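Local coordinates for foldase protein PrsA (Bacillus subtilis, PDB 4WO7) that assists the folding of secreted proteins after they cross the membrane and has peptidyl-prolyl cis-trans isomerase activity, at residues 100-105 and 235-240; 156-159 and 164-167. All blocks are in the same frame, centred on the assembly; numbering follows the deposited sequence.

Contact 1: residues 100-105 and 235-240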
loop_
_atom_site.group_PDB
_atom_site.type_symbol
_atom_site.label_atom_id
_atom_site.label_comp_id
_atom_site.label_asym_id
_atom_site.label_seq_id
_atom_site.Cartn_x
_atom_site.Cartn_y
_atom_site.Cartn_z
ATOM N N ASP A 100 5.051 15.955 -23.323
ATOM C CA ASP A 100 5.491 17.282 -23.753
ATOM C C ASP A 100 6.530 17.891 -22.806
ATOM O O ASP A 100 7.344 18.715 -23.227
ATOM C CB ASP A 100 4.300 18.234 -23.896
ATOM C CG ASP A 100 3.534 18.012 -25.187
ATOM O OD1 ASP A 100 3.159 16.852 -25.469
ATOM O OD2 ASP A 100 3.315 19.000 -25.926
ATOM N N ASN A 101 6.502 17.487 -21.538
ATOM C CA ASN A 101 7.315 18.138 -20.510
ATOM C C ASN A 101 8.507 17.297 -20.045
ATOM O O ASN A 101 9.481 17.839 -19.523
ATOM C CB ASN A 101 6.433 18.485 -19.310
ATOM C CG ASN A 101 5.503 19.646 -19.590
ATOM O OD1 ASN A 101 5.795 20.790 -19.245
ATOM N ND2 ASN A 101 4.394 19.360 -20.259
ATOM N N ILE A 102 8.428 15.978 -20.208
ATOM C CA ILE A 102 9.568 15.107 -19.895
ATOM C C ILE A 102 10.581 15.120 -21.026
ATOM O O ILE A 102 10.216 14.994 -22.196
ATOM C CB ILE A 102 9.154 13.644 -19.641
ATOM C CG1 ILE A 102 8.317 13.540 -18.370
ATOM C CG2 ILE A 102 10.402 12.729 -19.543
ATOM C CD1 ILE A 102 7.709 12.173 -18.152
ATOM N N LYS A 103 11.849 15.291 -20.670
ATOM C CA LYS A 103 12.942 15.214 -21.633
ATOM C C LYS A 103 13.995 14.205 -21.167
ATOM O O LYS A 103 14.518 14.330 -20.058
ATOM C CB LYS A 103 13.544 16.599 -21.841
ATOM C CG LYS A 103 12.510 17.576 -22.368
ATOM C CD LYS A 103 13.075 18.963 -22.542
ATOM C CE LYS A 103 12.014 19.922 -23.057
ATOM N NZ LYS A 103 12.558 21.284 -23.295
ATOM N N VAL A 104 14.306 13.209 -21.997
ATOM C CA VAL A 104 15.386 12.277 -21.666
ATOM C C VAL A 104 16.672 12.776 -22.315
ATOM O O VAL A 104 16.705 13.105 -23.503
ATOM C CB VAL A 104 15.123 10.803 -22.118
ATOM C CG1 VAL A 104 13.675 10.422 -21.894
ATOM C CG2 VAL A 104 15.455 10.559 -23.584
ATOM N N THR A 105 17.710 12.903 -21.500
ATOM C CA THR A 105 19.023 13.312 -21.969
ATOM C C THR A 105 19.756 12.110 -22.542
ATOM O O THR A 105 19.305 10.976 -22.394
ATOM C CB THR A 105 19.840 13.918 -20.828
ATOM O OG1 THR A 105 20.071 12.917 -19.826
ATOM C CG2 THR A 105 19.082 15.087 -20.217
ATOM N N GLN A 235 3.684 13.301 -12.427
ATOM C CA GLN A 235 3.208 14.425 -11.624
ATOM C C GLN A 235 4.221 15.551 -11.567
ATOM O O GLN A 235 3.856 16.726 -11.513
ATOM C CB GLN A 235 2.874 13.973 -10.200
ATOM C CG GLN A 235 1.530 13.292 -10.066
ATOM C CD GLN A 235 0.395 14.196 -10.505
ATOM O OE1 GLN A 235 0.352 15.368 -10.132
ATOM N NE2 GLN A 235 -0.510 13.669 -11.325
ATOM N N GLU A 236 5.496 15.187 -11.585
ATOM C CA GLU A 236 6.560 16.174 -11.658
ATOM C C GLU A 236 6.380 16.978 -12.944
ATOM O O GLU A 236 6.542 18.198 -12.953
ATOM C CB GLU A 236 7.933 15.493 -11.601
ATOM C CG GLU A 236 9.116 16.455 -11.552
ATOM C CD GLU A 236 10.458 15.742 -11.549
ATOM O OE1 GLU A 236 10.489 14.522 -11.276
ATOM O OE2 GLU A 236 11.487 16.407 -11.801
ATOM N N ALA A 237 6.036 16.290 -14.027
ATOM C CA ALA A 237 5.790 16.957 -15.301
ATOM C C ALA A 237 4.507 17.782 -15.292
ATOM O O ALA A 237 4.492 18.923 -15.759
ATOM C CB ALA A 237 5.730 15.939 -16.425
ATOM N N VAL A 238 3.434 17.203 -14.760
ATOM C CA VAL A 238 2.132 17.862 -14.730
ATOM C C VAL A 238 2.200 19.137 -13.894
ATOM O O VAL A 238 1.575 20.141 -14.230
ATOM C CB VAL A 238 1.041 16.920 -14.171
ATOM C CG1 VAL A 238 -0.279 17.666 -13.954
ATOM C CG2 VAL A 238 0.812 15.766 -15.131
ATOM N N GLN A 239 2.972 19.095 -12.812
ATOM C CA GLN A 239 3.054 20.225 -11.893
ATOM C C GLN A 239 3.706 21.442 -12.547
ATOM O O GLN A 239 3.444 22.582 -12.156
ATOM C CB GLN A 239 3.826 19.824 -10.632
ATOM C CG GLN A 239 3.587 20.719 -9.434
ATOM C CD GLN A 239 2.128 20.794 -9.030
ATOM O OE1 GLN A 239 1.318 19.952 -9.420
ATOM N NE2 GLN A 239 1.786 21.807 -8.241
ATOM N N LYS A 240 4.566 21.206 -13.532
ATOM C CA LYS A 240 5.135 22.309 -14.300
ATOM C C LYS A 240 4.061 23.050 -15.076
ATOM O O LYS A 240 4.110 24.273 -15.222
ATOM C CB LYS A 240 6.187 21.812 -15.276
ATOM C CG LYS A 240 7.474 21.379 -14.651
ATOM C CD LYS A 240 8.448 21.069 -15.753
ATOM C CE LYS A 240 9.799 20.659 -15.239
ATOM N NZ LYS A 240 10.669 20.393 -16.407
#
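The C-terminal turn of helix 81-101 packs against helix 231-244 in the helical part of PrsA, where Asn101 and Ile102 meet Ala237 and Lys240. In sequence these two helices flank the four-stranded sheet of the parvulin-type isomerase fold, strands 119-127 to 200-207, and from 102-105 the chain runs on into helix 106-113. Ala237 is the buried centre. Its methyl faces Asn101, and the two CA atoms, Asn101 CA and Ala237 CA, lie 5.6 Å apart, a close approach that the small alanine side chain permits. Asn101 CB rests on Ala237 CB at 3.9 Å. Ile102, the first residue to leave helical geometry, reaches the same methyl: with CG1 anti to its carbonyl carbon (chi1 -66°), that branch is placed 4.0 Å from Ala237 CB. The alanine methyl is thus shared by the last helical residue and the one after it, and beyond this contact Ile102 also touches Leu224 and Lys227 of helix 216-228. The amide of Asn101 makes no hydrogen bond across the interface. Its ND2 is instead bonded to the backbone oxygen of Ala97, one turn back in its own helix, while Tyr50 packs against the same side chain. Three residues on from Ala237, Lys240 brings its CB alongside the amide, the two side chains running past each other in opposite directions. Here the touch is a van der Waals one, Asn101 OD1 lying 4.1 Å from Lys240 CB.

Contact 2: residues 156-159 and 164-167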
loop_
_atom_site.group_PDB
_atom_site.type_symbol
_atom_site.label_atom_id
_atom_site.label_comp_id
_atom_site.label_asym_id
_atom_site.label_seq_id
_atom_site.Cartn_x
_atom_site.Cartn_y
_atom_site.Cartn_z
ATOM N N ASP A 156 0.520 -16.532 -18.515
ATOM C CA ASP A 156 1.221 -15.416 -17.888
ATOM C C ASP A 156 0.600 -14.044 -18.177
ATOM O O ASP A 156 -0.210 -13.887 -19.092
ATOM C CB ASP A 156 2.686 -15.434 -18.332
ATOM C CG ASP A 156 3.556 -14.507 -17.512
ATOM O OD1 ASP A 156 3.722 -14.764 -16.301
ATOM O OD2 ASP A 156 4.077 -13.524 -18.078
ATOM N N SER A 157 0.996 -13.061 -17.371
ATOM C CA SER A 157 0.527 -11.685 -17.493
ATOM C C SER A 157 0.970 -11.030 -18.799
ATOM O O SER A 157 0.357 -10.069 -19.260
ATOM C CB SER A 157 1.045 -10.857 -16.311
ATOM O OG SER A 157 0.731 -11.470 -15.074
ATOM N N SER A 158 2.033 -11.565 -19.392
ATOM C CA SER A 158 2.597 -11.017 -20.624
ATOM C C SER A 158 1.768 -11.431 -21.840
ATOM O O SER A 158 2.045 -11.014 -22.964
ATOM C CB SER A 158 4.047 -11.481 -20.800
ATOM O OG SER A 158 4.156 -12.889 -20.673
ATOM N N ALA A 159 0.751 -12.254 -21.597
ATOM C CA ALA A 159 -0.089 -12.800 -22.655
ATOM C C ALA A 159 -0.746 -11.719 -23.513
ATOM O O ALA A 159 -0.861 -11.877 -24.727
ATOM C CB ALA A 159 -1.152 -13.699 -22.048
ATOM N N ASP A 164 5.753 -10.755 -24.473
ATOM C CA ASP A 164 7.003 -10.037 -24.205
ATOM C C ASP A 164 7.374 -9.947 -22.726
ATOM O O ASP A 164 6.539 -9.609 -21.887
ATOM C CB ASP A 164 6.926 -8.624 -24.785
ATOM C CG ASP A 164 8.201 -7.832 -24.570
ATOM O OD1 ASP A 164 9.299 -8.418 -24.636
ATOM O OD2 ASP A 164 8.102 -6.612 -24.331
ATOM N N LEU A 165 8.636 -10.257 -22.425
ATOM C CA LEU A 165 9.153 -10.220 -21.057
ATOM C C LEU A 165 10.090 -9.036 -20.815
ATOM O O LEU A 165 10.554 -8.820 -19.694
ATOM C CB LEU A 165 9.891 -11.523 -20.746
ATOM C CG LEU A 165 8.987 -12.746 -20.627
ATOM C CD1 LEU A 165 9.814 -14.016 -20.702
ATOM C CD2 LEU A 165 8.208 -12.685 -19.325
ATOM N N GLY A 166 10.369 -8.265 -21.861
ATOM C CA GLY A 166 11.324 -7.179 -21.743
ATOM C C GLY A 166 12.732 -7.733 -21.567
ATOM O O GLY A 166 12.984 -8.905 -21.851
ATOM N N TRP A 167 13.652 -6.891 -21.100
ATOM C CA TRP A 167 15.050 -7.288 -20.919
ATOM C C TRP A 167 15.276 -8.007 -19.598
ATOM O O TRP A 167 14.577 -7.760 -18.617
ATOM C CB TRP A 167 15.971 -6.068 -20.974
ATOM C CG TRP A 167 16.001 -5.386 -22.309
ATOM C CD1 TRP A 167 15.177 -4.385 -22.742
ATOM C CD2 TRP A 167 16.913 -5.646 -23.385
ATOM N NE1 TRP A 167 15.513 -4.015 -24.022
ATOM C CE2 TRP A 167 16.579 -4.773 -24.438
ATOM C CE3 TRP A 167 17.977 -6.536 -23.561
ATOM C CZ2 TRP A 167 17.270 -4.761 -25.648
ATOM C CZ3 TRP A 167 18.662 -6.520 -24.763
ATOM C CH2 TRP A 167 18.307 -5.641 -25.788
#
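With chi1 at 51°, Ser158 holds OG between its backbone N and carbonyl carbon, while CB faces Asp164 across the contact; Asp156, with CG anti to its backbone N (chi1 -168°), brings its carboxylate to the same serine and near the CD2 methyl of Leu165. The residues belong to the isomerase domain, which has the parvulin fold. Ser158 CB lies 3.3 Å from Asp164 O, the nearest approach between the segments, and no hydrogen bond crosses. The serine hydroxyl is instead used within its own loop: Ser158 OG donates to Asp156 OD2 over 2.7 Å, reaching the lone pair that faces away from the other carboxylate oxygen. Ser158 N donates to the same Asp156 OD2 at 3.1 Å, but from well above the carboxylate plane, closing an Asx turn. Two donors from one residue therefore grip a single oxygen and tie Ser158 back to Asp156. Leu165 supplies the apolar side of the contact, its CD2 lying 4.4 Å from Asp156 OD2 and 4.3 Å from Ser158 OG. A second Asx turn shapes the start of the strand, where Gly166 N donates to Asp164 OD1 at 3.0 Å, again from above the carboxylate plane. The other oxygen of Asp164 forms a salt bridge with Arg121. Strand 164-169 lies at one margin of the four-stranded antiparallel sheet, paired with strand 119-127 through Leu165 and Ala122; His124 of that strand touches Asp156, Ser158 and Leu165, and the loop carrying the serine follows helix 146-153.

Overall arrangement
Contact 2 falls, in sequence, between the two segments of contact 1, yet the two are well separated in space: their centres are 28 Å apart, their nearest atoms about 15 Å, and they lie on opposite sides of the chain's centre. Contact 1 joins helices that flank the strands of the isomerase sheet in sequence, whereas contact 2 is local, joining a loop to a margin strand inside the isomerase domain. Neither is touched by the other subunit of the dimer. All three domains are essential for activity, although the isomerase activity itself is dispensable in vivo.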